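Local coordinates for CELL WALL surface anchor family protein (Streptococcus pneumoniae, PDB 3ZGH) that probably mediates pneumococcal adhesion to host cells by binding keratin 10 through this basic MSCRAMM-type domain of a serine-rich repeat surface protein, at residues S39-P44 with S79-Y84; V43-K48 with I184-G189; G75-M80 with F147-G152; G83-N88 with G141-G146; N111-K116 with K151-T156. All coordinates share one frame; numbering follows the deposited sequence.

Contact 1: S39-P44 with S79-Y84; sequences SVYRVP and SMRPGY
The backbones of 39-44 and 79-84 stay apart, with Tyr41 CA and Met80 CA the nearest pair at 7.1 Å, so the Tyr41 side chain bridges the gap. With chi1 at -69°, Tyr41 CG lies anti to the carbonyl carbon, which sends the ring into the bend formed by 79-84. Met80 CA lies over one face, 4.0 Å from the Tyr41 ring centroid, a CH-pi contact. Met80 CG packs on Tyr41 CE2, and the sulfur sits obliquely to the ring in a Met-aromatic contact. Tyr41 sends its CE2 edge onto the middle of the Tyr84 ring. The centroids of these two rings are 4.8 Å apart and the planes stand at 85°, a T-shaped pair.

The contact joins the turn between strands 28-38 and 43-53, which carries a G1 beta bulge at Arg42 and Val43, to a type I turn at Arg81-Tyr84. Arg81 N donates to Tyr41 OH at 3.1 Å, almost straight at 175°. A water lies 2.6 Å from Tyr41 OH and accepts from Arg81 NH1 at 2.8 Å, in the guanidinium plane. Val40 CG2 packs beside the far end of Tyr84, 4.0 Å from Tyr84 OH. That hydroxyl is hydrogen-bonded to Asp38 and Tyr186.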
# COMPACT_ATOMS: atom_id res chain seq x y z
N SER A 39 3.70 1.29 -17.15
CA SER A 39 4.08 0.84 -18.52
C SER A 39 3.24 1.41 -19.64
O SER A 39 3.67 1.48 -20.80
CB SER A 39 3.84 -0.67 -18.67
OG SER A 39 4.52 -1.46 -17.74
N VAL A 40 1.99 1.73 -19.33
CA VAL A 40 1.07 2.16 -20.36
C VAL A 40 1.29 3.62 -20.68
O VAL A 40 1.34 4.00 -21.83
CB VAL A 40 -0.40 1.92 -19.95
CG1 VAL A 40 -1.36 2.43 -21.04
CG2 VAL A 40 -0.63 0.44 -19.69
N TYR A 41 1.38 4.45 -19.65
CA TYR A 41 1.49 5.89 -19.85
C TYR A 41 2.94 6.39 -19.73
O TYR A 41 3.21 7.56 -19.97
CB TYR A 41 0.53 6.63 -18.90
CG TYR A 41 -0.91 6.38 -19.31
CD1 TYR A 41 -1.44 7.01 -20.44
CD2 TYR A 41 -1.71 5.47 -18.64
CE1 TYR A 41 -2.76 6.75 -20.85
CE2 TYR A 41 -3.03 5.21 -19.04
CZ TYR A 41 -3.54 5.85 -20.15
OH TYR A 41 -4.83 5.57 -20.53
N ARG A 42 3.87 5.50 -19.36
CA ARG A 42 5.30 5.83 -19.26
C ARG A 42 5.51 7.03 -18.36
O ARG A 42 6.16 8.02 -18.72
CB ARG A 42 5.89 6.06 -20.66
CG ARG A 42 5.64 4.88 -21.59
CD ARG A 42 6.45 4.93 -22.89
NE ARG A 42 7.07 3.64 -23.15
CZ ARG A 42 8.38 3.39 -23.11
NH1 ARG A 42 9.26 4.35 -22.84
NH2 ARG A 42 8.82 2.16 -23.35
N VAL A 43 4.94 6.93 -17.16
CA VAL A 43 5.07 7.97 -16.16
C VAL A 43 5.40 7.27 -14.86
O VAL A 43 5.16 6.06 -14.74
CB VAL A 43 3.75 8.77 -15.99
CG1 VAL A 43 3.44 9.61 -17.22
CG2 VAL A 43 2.58 7.83 -15.67
N PRO A 44 5.95 7.99 -13.89
CA PRO A 44 6.18 7.36 -12.59
C PRO A 44 4.88 7.09 -11.87
O PRO A 44 3.89 7.79 -12.07
CB PRO A 44 6.97 8.41 -11.80
CG PRO A 44 7.58 9.31 -12.86
CD PRO A 44 6.54 9.34 -13.98
N SER A 79 -3.03 12.68 -20.43
CA SER A 79 -3.54 11.84 -21.50
C SER A 79 -4.13 10.50 -20.97
O SER A 79 -4.54 9.64 -21.75
CB SER A 79 -2.45 11.58 -22.54
OG SER A 79 -1.57 10.56 -22.13
N MET A 80 -4.17 10.34 -19.65
CA MET A 80 -4.73 9.12 -19.07
C MET A 80 -6.21 9.07 -19.36
O MET A 80 -6.93 10.04 -19.17
CB MET A 80 -4.47 9.04 -17.56
CG MET A 80 -4.97 7.75 -16.92
SD MET A 80 -4.58 7.72 -15.19
CE MET A 80 -2.81 7.43 -15.16
N ARG A 81 -6.69 7.95 -19.91
CA ARG A 81 -8.12 7.82 -20.14
C ARG A 81 -8.90 7.67 -18.81
O ARG A 81 -8.42 7.04 -17.85
CB ARG A 81 -8.39 6.68 -21.12
CG ARG A 81 -8.27 5.26 -20.59
CD ARG A 81 -8.56 4.21 -21.70
NE ARG A 81 -9.44 3.13 -21.23
CZ ARG A 81 -9.04 1.95 -20.75
NH1 ARG A 81 -7.74 1.66 -20.67
NH2 ARG A 81 -9.93 1.05 -20.35
N PRO A 82 -10.09 8.29 -18.73
CA PRO A 82 -10.81 8.30 -17.45
C PRO A 82 -11.13 6.89 -16.95
O PRO A 82 -11.18 6.71 -15.74
CB PRO A 82 -12.13 9.01 -17.77
CG PRO A 82 -11.90 9.77 -19.04
CD PRO A 82 -10.79 9.06 -19.79
N GLY A 83 -11.39 5.94 -17.85
CA GLY A 83 -11.74 4.59 -17.44
C GLY A 83 -10.58 3.61 -17.29
O GLY A 83 -10.82 2.44 -16.96
N TYR A 84 -9.33 4.06 -17.52
CA TYR A 84 -8.14 3.28 -17.16
C TYR A 84 -8.26 2.98 -15.69
O TYR A 84 -8.79 3.79 -14.95
CB TYR A 84 -6.88 4.13 -17.37
CG TYR A 84 -5.56 3.50 -17.00
CD1 TYR A 84 -5.08 2.39 -17.69
CD2 TYR A 84 -4.77 4.05 -16.02
CE1 TYR A 84 -3.83 1.84 -17.38
CE2 TYR A 84 -3.52 3.50 -15.69
CZ TYR A 84 -3.06 2.41 -16.39
OH TYR A 84 -1.82 1.87 -16.10
O HOH W 1 -5.43 3.09 -21.13

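Contact 2: V43-K48 with I184-G189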
# COMPACT_ATOMS: atom_id res chain seq x y z
N VAL A 43 4.94 6.93 -17.16
CA VAL A 43 5.07 7.97 -16.16
C VAL A 43 5.40 7.27 -14.86
O VAL A 43 5.16 6.06 -14.74
CB VAL A 43 3.75 8.77 -15.99
CG1 VAL A 43 3.44 9.61 -17.22
CG2 VAL A 43 2.58 7.83 -15.67
N PRO A 44 5.95 7.99 -13.89
CA PRO A 44 6.18 7.36 -12.59
C PRO A 44 4.88 7.09 -11.87
O PRO A 44 3.89 7.79 -12.07
CB PRO A 44 6.97 8.41 -11.80
CG PRO A 44 7.58 9.31 -12.86
CD PRO A 44 6.54 9.34 -13.98
N ILE A 45 4.89 6.08 -11.01
CA ILE A 45 3.79 5.86 -10.07
C ILE A 45 4.50 5.67 -8.74
O ILE A 45 5.65 5.20 -8.72
CB ILE A 45 2.93 4.64 -10.49
CG1 ILE A 45 1.69 4.50 -9.59
CG2 ILE A 45 3.74 3.34 -10.48
CD1 ILE A 45 0.68 3.50 -10.17
N TYR A 46 3.85 6.08 -7.65
CA TYR A 46 4.49 6.10 -6.35
C TYR A 46 3.69 5.31 -5.33
O TYR A 46 2.47 5.07 -5.51
CB TYR A 46 4.62 7.54 -5.85
CG TYR A 46 5.34 8.44 -6.83
CD1 TYR A 46 6.72 8.57 -6.78
CD2 TYR A 46 4.64 9.13 -7.85
CE1 TYR A 46 7.42 9.39 -7.68
CE2 TYR A 46 5.34 9.95 -8.77
CZ TYR A 46 6.74 10.08 -8.66
OH TYR A 46 7.46 10.86 -9.53
N TYR A 47 4.37 4.88 -4.25
CA TYR A 47 3.65 4.43 -3.07
C TYR A 47 4.18 5.12 -1.83
O TYR A 47 5.32 5.66 -1.79
CB TYR A 47 3.70 2.92 -2.87
CG TYR A 47 5.03 2.42 -2.35
CD1 TYR A 47 5.30 2.39 -0.98
CD2 TYR A 47 6.04 2.04 -3.23
CE1 TYR A 47 6.54 1.98 -0.51
CE2 TYR A 47 7.28 1.61 -2.76
CZ TYR A 47 7.52 1.59 -1.40
OH TYR A 47 8.74 1.17 -0.92
N LYS A 48 3.32 5.12 -0.81
CA LYS A 48 3.70 5.53 0.51
C LYS A 48 3.21 4.43 1.46
O LYS A 48 2.10 3.90 1.29
CB LYS A 48 3.05 6.87 0.85
CG LYS A 48 3.32 7.33 2.29
CD LYS A 48 2.58 8.65 2.63
CE LYS A 48 3.22 9.84 1.92
NZ LYS A 48 2.56 11.16 2.22
N ILE A 184 1.85 -7.83 -14.34
CA ILE A 184 2.89 -6.83 -14.52
C ILE A 184 2.79 -5.81 -13.37
O ILE A 184 1.96 -4.89 -13.39
CB ILE A 184 2.75 -6.09 -15.87
CG1 ILE A 184 2.71 -7.08 -17.06
CG2 ILE A 184 3.87 -5.08 -16.06
CD1 ILE A 184 3.88 -8.03 -17.13
N ASN A 185 3.63 -6.00 -12.35
CA ASN A 185 3.72 -5.07 -11.24
C ASN A 185 4.56 -3.87 -11.65
O ASN A 185 5.74 -4.03 -12.00
CB ASN A 185 4.36 -5.77 -10.04
CG ASN A 185 4.46 -4.88 -8.84
OD1 ASN A 185 4.04 -3.72 -8.86
ND2 ASN A 185 4.99 -5.43 -7.75
N TYR A 186 3.97 -2.69 -11.59
CA TYR A 186 4.65 -1.45 -11.95
C TYR A 186 5.85 -1.09 -11.03
O TYR A 186 6.73 -0.34 -11.44
CB TYR A 186 3.64 -0.30 -11.93
CG TYR A 186 2.61 -0.35 -13.07
CD1 TYR A 186 2.84 -1.07 -14.23
CD2 TYR A 186 1.40 0.35 -12.97
CE1 TYR A 186 1.93 -1.09 -15.26
CE2 TYR A 186 0.48 0.35 -14.00
CZ TYR A 186 0.74 -0.37 -15.14
OH TYR A 186 -0.18 -0.39 -16.18
N PHE A 187 5.86 -1.62 -9.81
CA PHE A 187 7.00 -1.45 -8.89
C PHE A 187 8.05 -2.56 -9.04
O PHE A 187 9.04 -2.58 -8.30
CB PHE A 187 6.50 -1.45 -7.45
CG PHE A 187 5.57 -0.33 -7.16
CD1 PHE A 187 6.03 0.99 -7.18
CD2 PHE A 187 4.24 -0.58 -6.86
CE1 PHE A 187 5.17 2.05 -6.92
CE2 PHE A 187 3.38 0.47 -6.58
CZ PHE A 187 3.83 1.79 -6.62
N ASN A 188 7.78 -3.49 -9.94
CA ASN A 188 8.68 -4.61 -10.28
C ASN A 188 9.46 -5.25 -9.14
O ASN A 188 10.68 -5.43 -9.25
CB ASN A 188 9.67 -4.19 -11.36
CG ASN A 188 10.28 -5.39 -12.08
OD1 ASN A 188 9.85 -6.53 -11.89
ND2 ASN A 188 11.29 -5.13 -12.92
N GLY A 189 8.75 -5.60 -8.06
CA GLY A 189 9.33 -6.26 -6.89
C GLY A 189 10.47 -5.54 -6.19
O GLY A 189 11.07 -6.09 -5.27
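A type I turn at Asn185-Asn188, inside the long loop between strands 177-178 and 193-195, packs here on strand 43-53 of the large antiparallel sheet. Phe187 has the largest share of the contact. Its ring reaches the strand at Ile45, Tyr46 and Tyr47. With chi1 at -62°, Phe187 CG lies opposite the carbonyl carbon, and the ring extends to the strand although the bond to CB does not point at it. Tyr47 turns an edge to one face of this ring. Tyr47 CD2 stands 3.8 Å from Phe187 CE1, offset from the ring centre. The centroids of the Tyr47 and Phe187 rings are 5.4 Å apart and the planes are at 89°, a T-shaped pair. Phe187 also meets the strand backbone. At its edge, Phe187 CZ is 3.7 Å from Tyr46 O, which lies in the ring plane. Phe187 CE1 is 3.7 Å from Ile45 O.

Ile45 packs its CG2 methyl beside Tyr186 and Phe187. Ile45 CG2 is 3.9 Å from Tyr186 CB and 4.0 Å from Phe187 CE1. The Ile45 side chain crosses those of Tyr186 and Phe187 at about a right angle.

Within the loop, Phe187 N donates to Asn185 OD1 at 2.9 Å, from above the carbonyl plane. The Asn185 side chain is tied further, its OD1 to Ala176 N and its ND2 to Pro174 O. These bonds probably hold the backbone from which Phe187 projects. The bond from Phe187 N to Asn185 OD1 closes an Asx turn, here overlapping a type I beta turn.

Contact 3: G75-M80 with F147-G152; sequences GNISSM and FFAKKG
Lys150 leaves the helix end with CG opposite its carbonyl carbon, chi1 -68°, and bends at chi3, 87°, which turns the amine toward the loop 75-80. Ile77 has CG1 between its backbone N and carbonyl carbon, chi1 53°, and then extends, so that CD1 meets the same helix end. Lys150 NZ donates to Met80 O at 2.8 Å, nearly in line with the carbonyl bond. Ser78 O is farther off, 3.7 Å from Lys150 NZ. The aliphatic part of the lysine is used too. Lys150 CD packs 4.0 Å from Met80 CB, and Lys150 CG is 4.0 Å from Ile77 CD1.

The segment 147-152 is the end of the short helix 146-149. It closes in a Schellman motif, with Gly152 at positive phi, before the chain enters strand 154-162. Ile77 CD1 sits against this ending, 3.5 Å from Ala149 O. That oxygen accepts the backbone bond from Gly152 N. Nearby, Met80 SD touches the Ala149 methyl, with 3.9 Å between SD and CB. Tyr66 packs on both Met80 and Ala149.

The loop 75-80 is itself shaped by an Asx turn at Asn76. Asn76 OD1 accepts from two donors. Ser78 OG approaches in the carbonyl plane on a lone pair at 2.9 Å, while Ser78 N comes from above that plane.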
# COMPACT_ATOMS: atom_id res chain seq x y z
N GLY A 75 2.31 14.06 -11.47
CA GLY A 75 3.00 13.92 -12.75
C GLY A 75 2.05 14.23 -13.91
O GLY A 75 0.84 14.36 -13.72
N ASN A 76 2.58 14.36 -15.11
CA ASN A 76 1.76 14.70 -16.25
C ASN A 76 1.03 13.46 -16.76
O ASN A 76 1.59 12.68 -17.54
CB ASN A 76 2.60 15.30 -17.37
CG ASN A 76 1.76 15.66 -18.59
OD1 ASN A 76 0.52 15.74 -18.52
ND2 ASN A 76 2.43 15.87 -19.73
N ILE A 77 -0.21 13.26 -16.32
CA ILE A 77 -0.99 12.12 -16.80
C ILE A 77 -2.23 12.64 -17.52
O ILE A 77 -3.28 12.00 -17.51
CB ILE A 77 -1.37 11.19 -15.65
CG1 ILE A 77 -2.07 11.96 -14.53
CG2 ILE A 77 -0.13 10.49 -15.09
CD1 ILE A 77 -2.66 11.04 -13.44
N SER A 78 -2.10 13.80 -18.15
CA SER A 78 -3.25 14.45 -18.75
C SER A 78 -3.83 13.59 -19.87
O SER A 78 -4.99 13.73 -20.22
CB SER A 78 -2.87 15.85 -19.27
OG SER A 78 -1.79 15.78 -20.20
N SER A 79 -3.03 12.68 -20.43
CA SER A 79 -3.54 11.84 -21.50
C SER A 79 -4.13 10.50 -20.97
O SER A 79 -4.54 9.64 -21.75
CB SER A 79 -2.45 11.58 -22.54
OG SER A 79 -1.57 10.56 -22.13
N MET A 80 -4.17 10.34 -19.65
CA MET A 80 -4.73 9.12 -19.07
C MET A 80 -6.21 9.07 -19.36
O MET A 80 -6.93 10.04 -19.17
CB MET A 80 -4.47 9.04 -17.56
CG MET A 80 -4.97 7.75 -16.92
SD MET A 80 -4.58 7.72 -15.19
CE MET A 80 -2.81 7.43 -15.16
N PHE A 147 -10.12 8.81 -13.89
CA PHE A 147 -10.66 10.14 -13.55
C PHE A 147 -10.33 10.55 -12.10
O PHE A 147 -10.23 11.75 -11.80
CB PHE A 147 -12.17 10.28 -13.84
CG PHE A 147 -13.01 9.29 -13.12
CD1 PHE A 147 -13.35 9.48 -11.79
CD2 PHE A 147 -13.46 8.16 -13.77
CE1 PHE A 147 -14.12 8.54 -11.11
CE2 PHE A 147 -14.22 7.21 -13.12
CZ PHE A 147 -14.56 7.40 -11.78
N PHE A 148 -10.13 9.58 -11.20
CA PHE A 148 -9.65 9.92 -9.85
C PHE A 148 -8.12 10.18 -9.83
O PHE A 148 -7.65 11.14 -9.19
CB PHE A 148 -9.98 8.79 -8.85
CG PHE A 148 -11.43 8.77 -8.38
CD1 PHE A 148 -12.17 9.94 -8.25
CD2 PHE A 148 -12.04 7.56 -8.03
CE1 PHE A 148 -13.48 9.90 -7.78
CE2 PHE A 148 -13.34 7.52 -7.58
CZ PHE A 148 -14.07 8.69 -7.46
N ALA A 149 -7.36 9.33 -10.51
CA ALA A 149 -5.90 9.46 -10.54
C ALA A 149 -5.53 10.86 -11.03
O ALA A 149 -4.60 11.49 -10.53
CB ALA A 149 -5.30 8.40 -11.46
N LYS A 150 -6.29 11.36 -12.00
CA LYS A 150 -6.00 12.63 -12.64
C LYS A 150 -6.34 13.83 -11.76
O LYS A 150 -5.92 14.96 -12.06
CB LYS A 150 -6.73 12.73 -13.97
CG LYS A 150 -6.23 11.77 -15.02
CD LYS A 150 -7.24 11.63 -16.18
CE LYS A 150 -7.01 12.69 -17.23
NZ LYS A 150 -7.92 12.50 -18.40
N LYS A 151 -7.10 13.60 -10.69
CA LYS A 151 -7.35 14.63 -9.70
C LYS A 151 -6.28 14.62 -8.61
O LYS A 151 -6.35 15.39 -7.67
CB LYS A 151 -8.73 14.44 -9.05
CG LYS A 151 -9.96 14.69 -10.01
CD LYS A 151 -11.27 14.43 -9.26
CE LYS A 151 -12.51 14.47 -10.17
NZ LYS A 151 -12.82 15.84 -10.67
N GLY A 152 -5.29 13.73 -8.70
CA GLY A 152 -4.27 13.67 -7.66
C GLY A 152 -4.68 12.75 -6.52
O GLY A 152 -4.12 12.82 -5.44

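Contact 4: G83-N88 with G141-G146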
# COMPACT_ATOMS: atom_id res chain seq x y z
N GLY A 83 -11.39 5.94 -17.85
CA GLY A 83 -11.74 4.59 -17.44
C GLY A 83 -10.58 3.61 -17.29
O GLY A 83 -10.82 2.44 -16.96
N TYR A 84 -9.33 4.06 -17.52
CA TYR A 84 -8.14 3.28 -17.16
C TYR A 84 -8.26 2.98 -15.69
O TYR A 84 -8.79 3.79 -14.95
CB TYR A 84 -6.88 4.13 -17.37
CG TYR A 84 -5.56 3.50 -17.00
CD1 TYR A 84 -5.08 2.39 -17.69
CD2 TYR A 84 -4.77 4.05 -16.02
CE1 TYR A 84 -3.83 1.84 -17.38
CE2 TYR A 84 -3.52 3.50 -15.69
CZ TYR A 84 -3.06 2.41 -16.39
OH TYR A 84 -1.82 1.87 -16.10
N SER A 85 -7.76 1.83 -15.24
CA SER A 85 -7.88 1.51 -13.83
C SER A 85 -6.73 0.64 -13.32
O SER A 85 -6.27 -0.25 -14.05
CB SER A 85 -9.21 0.76 -13.57
OG SER A 85 -9.46 0.73 -12.17
N ILE A 86 -6.31 0.89 -12.08
CA ILE A 86 -5.23 0.10 -11.47
C ILE A 86 -5.63 -0.54 -10.12
O ILE A 86 -6.47 -0.01 -9.41
CB ILE A 86 -3.97 0.95 -11.22
CG1 ILE A 86 -4.28 2.16 -10.36
CG2 ILE A 86 -3.34 1.40 -12.56
CD1 ILE A 86 -3.04 2.84 -9.80
N TYR A 87 -5.03 -1.70 -9.82
CA TYR A 87 -5.10 -2.33 -8.48
C TYR A 87 -3.89 -1.91 -7.65
O TYR A 87 -2.84 -1.61 -8.22
CB TYR A 87 -5.06 -3.84 -8.61
CG TYR A 87 -6.25 -4.49 -9.28
CD1 TYR A 87 -7.55 -4.23 -8.85
CD2 TYR A 87 -6.07 -5.39 -10.32
CE1 TYR A 87 -8.63 -4.87 -9.43
CE2 TYR A 87 -7.14 -6.02 -10.92
CZ TYR A 87 -8.42 -5.75 -10.48
OH TYR A 87 -9.48 -6.38 -11.07
N ASN A 88 -4.00 -1.92 -6.31
CA ASN A 88 -2.83 -1.72 -5.44
C ASN A 88 -2.43 -3.04 -4.74
O ASN A 88 -1.60 -3.04 -3.83
CB ASN A 88 -3.10 -0.65 -4.38
CG ASN A 88 -4.14 -1.08 -3.34
OD1 ASN A 88 -4.92 -2.03 -3.56
ND2 ASN A 88 -4.19 -0.34 -2.21
N GLY A 141 -9.78 -6.94 -4.06
CA GLY A 141 -8.88 -5.79 -4.11
C GLY A 141 -9.56 -4.63 -4.80
O GLY A 141 -10.26 -4.80 -5.81
N ALA A 142 -9.37 -3.44 -4.24
CA ALA A 142 -10.02 -2.25 -4.75
C ALA A 142 -9.25 -1.69 -5.95
O ALA A 142 -8.09 -2.08 -6.19
CB ALA A 142 -10.11 -1.19 -3.64
N GLN A 143 -9.85 -0.74 -6.66
CA GLN A 143 -9.13 -0.14 -7.78
C GLN A 143 -9.36 1.37 -7.88
O GLN A 143 -10.34 1.88 -7.35
CB GLN A 143 -9.54 -0.83 -9.10
CG GLN A 143 -11.02 -0.77 -9.44
CD GLN A 143 -11.37 -1.66 -10.65
OE1 GLN A 143 -11.22 -1.24 -11.79
NE2 GLN A 143 -11.79 -2.88 -10.38
N MET A 144 -8.48 2.07 -8.57
CA MET A 144 -8.66 3.49 -8.80
C MET A 144 -8.73 3.79 -10.28
O MET A 144 -7.80 3.47 -11.04
CB MET A 144 -7.51 4.29 -8.18
CG MET A 144 -7.60 5.78 -8.54
SD MET A 144 -6.57 6.83 -7.51
CE MET A 144 -4.92 6.33 -7.99
N ASN A 145 -9.85 4.37 -10.69
CA ASN A 145 -10.03 4.77 -12.08
C ASN A 145 -9.17 6.01 -12.43
O ASN A 145 -8.84 6.81 -11.56
CB ASN A 145 -11.50 5.10 -12.37
CG ASN A 145 -12.42 3.86 -12.35
OD1 ASN A 145 -11.97 2.71 -12.30
ND2 ASN A 145 -13.71 4.11 -12.41
N GLY A 146 -8.89 6.17 -13.71
CA GLY A 146 -8.17 7.31 -14.25
C GLY A 146 -8.79 8.65 -13.86
O GLY A 146 -8.05 9.57 -13.55
O HOH W 2 -6.92 -3.15 -2.12
O HOH W 3 -6.28 -3.97 -5.54
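Strands 85-87 and 143-145 run antiparallel and are joined tightly through the backbones of Ile86 and Met144, a hydrogen-bonded pair. Met144 N donates to Ile86 O at 3.0 Å, and Ile86 N to Met144 O at 3.2 Å. Where the chain turns into its helix, Gly146 N donates to Tyr84 O at 2.7 Å.

On the face with Ser85, Tyr87 and Gln143, polar groups gather. With OG anti to the backbone N (chi1 -166°), the Ser85 hydroxyl faces Gln143. It donates to Gln143 OE1 at 2.7 Å. Asn145 OD1 lies 3.2 Å from Ser85 OG. The Tyr87 ring runs alongside Gln143, ring and amide planes 72° apart, and Ala142 O lies at its edge, 3.5 Å from Tyr87 CD1.

The looser end is at Asn88 and Ala142, bridged by two waters. One donates to Asn88 OD1 at 2.7 Å and accepts from Ala142 N. Another donates to both Asn88 OD1 and Ala142 O. Asn88 ND2 bonds to Ser157 OG.

Strand 85-87 is the middle of a three-stranded sheet, with 177-178 along its other side. Ile86 and Met144 point to the large sheet, onto Val64 of strand 57-65 and Leu155 of strand 154-162, and helix 146-149 follows directly.

Contact 5: N111-K116 with K151-T156; sequences NYITDK and KGYGLT
Strands 109-114 and 154-162 are antiparallel neighbours in the large sheet. Two hydrogen-bonded pairs join them. Tyr112 and Thr156 exchange bonds, with Tyr112 N to Thr156 O at 2.8 Å and Thr156 N to Tyr112 O at 2.9 Å. Thr114 and Gly154 do the same.

On the face with Tyr112, Thr114 and Thr156, Thr156 lies over the Tyr112 ring. Its CB is 4.2 Å from the ring centroid, 18° off the normal, a CH-pi contact. Thr156 CG2 reaches toward the hydroxyl end, 3.5 Å from Tyr112 CZ. Tyr112 has CG between its backbone N and carbonyl carbon, chi1 47°, which brings the ring across to Thr156. The two threonine hydroxyls are hydrogen-bonded, with Thr114 OG1 and Thr156 OG1 2.9 Å apart. Thr63 of strand 57-65 bonds to the same Thr156 hydroxyl.

The other face is apolar. Ile113 CD1 touches Leu155 CD1 at 3.9 Å, and Met144 packs on both residues.

Just before strand 154-162, the Tyr153 ring has Lys151 CB over one face. Asp115 is held by Asn117 N and Arg119 N at its OD1, and its CB comes 3.8 Å from Tyr153 CE1.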
# COMPACT_ATOMS: atom_id res chain seq x y z
N ASN A 111 -10.26 -0.30 2.39
CA ASN A 111 -9.83 0.29 1.11
C ASN A 111 -10.61 1.57 0.86
O ASN A 111 -11.83 1.62 1.11
CB ASN A 111 -10.14 -0.66 -0.04
CG ASN A 111 -9.37 -1.94 0.04
OD1 ASN A 111 -8.15 -1.93 -0.05
ND2 ASN A 111 -10.06 -3.05 0.19
N TYR A 112 -9.93 2.59 0.37
CA TYR A 112 -10.58 3.87 0.14
C TYR A 112 -9.78 4.73 -0.81
O TYR A 112 -8.61 4.44 -1.06
CB TYR A 112 -10.87 4.62 1.46
CG TYR A 112 -9.76 4.71 2.47
CD1 TYR A 112 -9.09 5.92 2.67
CD2 TYR A 112 -9.42 3.63 3.27
CE1 TYR A 112 -8.04 6.03 3.63
CE2 TYR A 112 -8.38 3.73 4.24
CZ TYR A 112 -7.70 4.94 4.40
OH TYR A 112 -6.69 5.08 5.34
N ILE A 113 -10.43 5.73 -1.40
CA ILE A 113 -9.76 6.71 -2.22
C ILE A 113 -9.42 7.89 -1.32
O ILE A 113 -10.28 8.33 -0.53
CB ILE A 113 -10.65 7.17 -3.38
CG1 ILE A 113 -11.00 5.98 -4.29
CG2 ILE A 113 -9.98 8.29 -4.19
CD1 ILE A 113 -9.79 5.42 -5.03
N THR A 114 -8.19 8.39 -1.43
CA THR A 114 -7.78 9.57 -0.68
C THR A 114 -7.44 10.69 -1.62
O THR A 114 -7.00 10.46 -2.75
CB THR A 114 -6.54 9.31 0.20
OG1 THR A 114 -5.55 8.63 -0.59
CG2 THR A 114 -6.90 8.46 1.42
N ASP A 115 -7.62 11.91 -1.15
CA ASP A 115 -7.26 13.07 -1.95
C ASP A 115 -5.77 13.36 -1.80
O ASP A 115 -5.04 12.63 -1.13
CB ASP A 115 -8.15 14.29 -1.64
CG ASP A 115 -7.89 14.90 -0.25
OD1 ASP A 115 -6.80 14.69 0.36
OD2 ASP A 115 -8.79 15.63 0.22
N LYS A 116 -5.32 14.41 -2.44
CA LYS A 116 -3.90 14.78 -2.47
C LYS A 116 -3.30 14.97 -1.06
O LYS A 116 -2.11 14.75 -0.85
CB LYS A 116 -3.76 16.06 -3.30
CG LYS A 116 -2.38 16.31 -3.83
CD LYS A 116 -2.42 17.35 -4.94
CE LYS A 116 -1.50 18.52 -4.65
NZ LYS A 116 -1.30 19.36 -5.88
N LYS A 151 -7.10 13.60 -10.69
CA LYS A 151 -7.35 14.63 -9.70
C LYS A 151 -6.28 14.62 -8.61
O LYS A 151 -6.35 15.39 -7.67
CB LYS A 151 -8.73 14.44 -9.05
CG LYS A 151 -9.96 14.69 -10.01
CD LYS A 151 -11.27 14.43 -9.26
CE LYS A 151 -12.51 14.47 -10.17
NZ LYS A 151 -12.82 15.84 -10.67
N GLY A 152 -5.29 13.73 -8.70
CA GLY A 152 -4.27 13.67 -7.66
C GLY A 152 -4.68 12.75 -6.52
O GLY A 152 -4.12 12.82 -5.44
N TYR A 153 -5.69 11.89 -6.75
CA TYR A 153 -6.15 11.00 -5.69
C TYR A 153 -5.27 9.75 -5.60
O TYR A 153 -4.56 9.39 -6.55
CB TYR A 153 -7.60 10.57 -5.89
CG TYR A 153 -8.62 11.70 -5.78
CD1 TYR A 153 -8.24 12.97 -5.40
CD2 TYR A 153 -9.96 11.47 -6.05
CE1 TYR A 153 -9.17 14.02 -5.29
CE2 TYR A 153 -10.92 12.50 -5.94
CZ TYR A 153 -10.51 13.77 -5.56
OH TYR A 153 -11.41 14.81 -5.44
N GLY A 154 -5.33 9.08 -4.45
CA GLY A 154 -4.62 7.82 -4.29
C GLY A 154 -5.54 6.68 -3.89
O GLY A 154 -6.65 6.88 -3.39
N LEU A 155 -5.07 5.47 -4.11
CA LEU A 155 -5.79 4.28 -3.72
C LEU A 155 -5.09 3.77 -2.46
O LEU A 155 -3.89 3.40 -2.49
CB LEU A 155 -5.70 3.25 -4.83
CG LEU A 155 -6.38 1.90 -4.59
CD1 LEU A 155 -7.84 2.08 -4.26
CD2 LEU A 155 -6.21 1.02 -5.82
N THR A 156 -5.85 3.74 -1.35
CA THR A 156 -5.27 3.57 -0.02
C THR A 156 -5.90 2.37 0.68
O THR A 156 -7.14 2.15 0.58
CB THR A 156 -5.47 4.85 0.83
OG1 THR A 156 -4.78 5.96 0.22
CG2 THR A 156 -4.97 4.67 2.28

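Contacts 4 and 5 pair strands, and backbone bonds carry both. They belong to different sheets that meet where Met144 packs on Ile113 and Leu155. Contact 1 sets a loop against the turn that leads into strand 43-53, and contact 2 sets another against that strand itself. Contact 3 sets a loop against the end of helix 146-149. Contacts 2, 3, 4 and 5 are buried, while contact 1 is partly exposed. Contacts 1 and 3 are peripheral, their centres about 19 Å from the centre of the chain. Contact 2 holds through aromatic and apolar packing. Contact 1 adds a hydroxyl and a water to its ring pair, and contact 3 uses a lysine amine. Met80 serves contacts 1 and 3.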